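Local coordinates for FAD:protein FMN transferase (Vibrio cholerae, PDB 6NXI), which probably transfers the FMN moiety of FAD onto a threonine hydroxyl of target flavoproteins, using magnesium or manganese, at residues S68-V73 with T136-T141. Numbering follows the deposited sequence.
Sequences SEPFAV and TIEGNT
Thr141 meets Pro70 with both of its branches because chi1 of 76° tucks OG1 between the main-chain N and C and swings CG2 to the side opposite C. From there OG1 lies 3.3 Å from Pro70 CB, while CG2 rests on Ala72 CA at 3.9 Å and also touches Pro70 CB. Against Pro70 the hydroxyl oxygen makes a van der Waals contact; its hydrogen bond goes back to its own segment, Thr141 OG1 to Glu138 O at 2.6 Å, aimed at a lone pair in the plane of that carbonyl. Thr141 N donates to the same Glu138 O, giving that carbonyl two donors from one residue; the bond from OG1 helps hold the side chain in its rotamer. Glu138 to Thr141 is a type II' beta turn, with Gly139 supplying the positive phi, and it forms the tight hairpin between strands 135-138 and 141-144. Strand 71-72 adds to that hairpin along 141-144, giving a small three-stranded antiparallel sheet at the surface, separate from the large sheet of this ApbE-family fold and away from the magnesium sites. Ala72 and Thr141 form a non-hydrogen-bonded antiparallel pair, their CA atoms 4.2 Å apart and their side chains on one face. Beyond this pair, Val73 N donates to Asn140 O at 3.2 Å, nearly straight at 172°, with the donor slightly off the carbonyl plane. Two CA-H...O contacts support the pair, one from Ala72 CA to the same Asn140 O, the other from Thr141 CA to Phe71 O at 3.3 Å. Val73 CG2 comes within 3.9 Å of Asn140 O, and the valine side chain packs on Leu78 of helix 75-90 and on Leu142. Phe71 points away from the hairpin at its CB, and its side chain touches Arg61 of helix 58-64 and meets the ring of His65.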
loop_
_atom_site.group_PDB
_atom_site.type_symbol
_atom_site.label_atom_id
_atom_site.label_comp_id
_atom_site.label_asym_id
_atom_site.label_seq_id
_atom_site.Cartn_x
_atom_site.Cartn_y
_atom_site.Cartn_z
ATOM N N SER A 68 -13.597 19.600 15.830
ATOM C CA SER A 68 -14.596 18.518 15.635
ATOM C C SER A 68 -15.367 18.747 14.329
ATOM O O SER A 68 -16.055 17.827 13.904
ATOM C CB SER A 68 -15.583 18.498 16.804
ATOM O OG SER A 68 -15.158 17.646 17.854
ATOM N N GLU A 69 -15.316 19.973 13.769
ATOM C CA GLU A 69 -16.184 20.387 12.625
ATOM C C GLU A 69 -15.769 19.670 11.351
ATOM O O GLU A 69 -14.577 19.454 11.084
ATOM C CB GLU A 69 -16.243 21.902 12.399
ATOM C CG GLU A 69 -16.898 22.673 13.553
ATOM C CD GLU A 69 -18.424 22.705 13.653
ATOM O OE1 GLU A 69 -19.101 21.853 13.054
ATOM O OE2 GLU A 69 -18.953 23.620 14.333
ATOM N N PRO A 70 -16.755 19.231 10.529
ATOM C CA PRO A 70 -16.439 18.428 9.341
ATOM C C PRO A 70 -15.533 19.200 8.372
ATOM O O PRO A 70 -15.611 20.416 8.255
ATOM C CB PRO A 70 -17.817 18.090 8.749
ATOM C CG PRO A 70 -18.750 18.220 9.940
ATOM C CD PRO A 70 -18.202 19.392 10.721
ATOM N N PHE A 71 -14.587 18.470 7.773
ATOM C CA PHE A 71 -13.584 19.037 6.855
ATOM C C PHE A 71 -13.789 18.403 5.471
ATOM O O PHE A 71 -13.607 17.174 5.274
ATOM C CB PHE A 71 -12.202 18.762 7.453
ATOM C CG PHE A 71 -11.066 19.298 6.638
ATOM C CD1 PHE A 71 -10.504 20.536 6.878
ATOM C CD2 PHE A 71 -10.535 18.524 5.626
ATOM C CE1 PHE A 71 -9.427 20.979 6.125
ATOM C CE2 PHE A 71 -9.502 19.000 4.830
ATOM C CZ PHE A 71 -8.924 20.201 5.108
ATOM N N ALA A 72 -14.178 19.215 4.492
ATOM C CA ALA A 72 -14.508 18.705 3.153
ATOM C C ALA A 72 -13.230 18.274 2.432
ATOM O O ALA A 72 -12.188 18.940 2.555
ATOM C CB ALA A 72 -15.269 19.744 2.376
ATOM N N VAL A 73 -13.332 17.144 1.746
ATOM C CA VAL A 73 -12.236 16.560 0.945
ATOM C C VAL A 73 -12.767 16.161 -0.434
ATOM O O VAL A 73 -14.004 16.077 -0.689
ATOM C CB VAL A 73 -11.595 15.372 1.682
ATOM C CG1 VAL A 73 -10.943 15.803 2.996
ATOM C CG2 VAL A 73 -12.606 14.258 1.906
ATOM N N THR A 136 -14.279 9.877 11.567
ATOM C CA THR A 136 -15.586 9.533 10.953
ATOM C C THR A 136 -15.719 10.208 9.584
ATOM O O THR A 136 -15.141 11.305 9.343
ATOM C CB THR A 136 -16.729 9.815 11.938
ATOM O OG1 THR A 136 -16.567 11.132 12.452
ATOM C CG2 THR A 136 -16.729 8.866 13.116
ATOM N N ILE A 137 -16.530 9.557 8.740
ATOM C CA ILE A 137 -16.921 10.081 7.408
ATOM C C ILE A 137 -18.385 10.515 7.476
ATOM O O ILE A 137 -19.231 9.752 7.994
ATOM C CB ILE A 137 -16.688 9.032 6.318
ATOM C CG1 ILE A 137 -15.196 8.713 6.200
ATOM C CG2 ILE A 137 -17.295 9.509 5.018
ATOM C CD1 ILE A 137 -14.887 7.684 5.137
ATOM N N GLU A 138 -18.638 11.741 7.027
ATOM C CA GLU A 138 -20.011 12.315 6.947
ATOM C C GLU A 138 -20.111 12.977 5.563
ATOM O O GLU A 138 -19.481 14.059 5.368
ATOM C CB GLU A 138 -20.288 13.314 8.076
ATOM C CG GLU A 138 -20.393 12.691 9.465
ATOM C CD GLU A 138 -20.801 13.679 10.541
ATOM O OE1 GLU A 138 -22.018 13.900 10.681
ATOM O OE2 GLU A 138 -19.902 14.269 11.196
ATOM N N GLY A 139 -20.851 12.276 4.669
ATOM C CA GLY A 139 -21.050 12.716 3.282
ATOM C C GLY A 139 -19.694 12.819 2.636
ATOM O O GLY A 139 -18.989 11.789 2.641
ATOM N N ASN A 140 -19.305 14.027 2.224
ATOM C CA ASN A 140 -18.017 14.287 1.526
ATOM C C ASN A 140 -17.025 14.965 2.484
ATOM O O ASN A 140 -16.213 15.809 2.018
ATOM C CB ASN A 140 -18.275 15.115 0.270
ATOM C CG ASN A 140 -19.192 14.383 -0.684
ATOM O OD1 ASN A 140 -19.231 13.152 -0.676
ATOM N ND2 ASN A 140 -19.906 15.112 -1.526
ATOM N N THR A 141 -17.101 14.648 3.778
ATOM C CA THR A 141 -16.236 15.283 4.803
ATOM C C THR A 141 -15.643 14.210 5.706
ATOM O O THR A 141 -16.180 13.072 5.799
ATOM C CB THR A 141 -16.969 16.353 5.643
ATOM O OG1 THR A 141 -17.789 15.639 6.559
ATOM C CG2 THR A 141 -17.794 17.282 4.781
#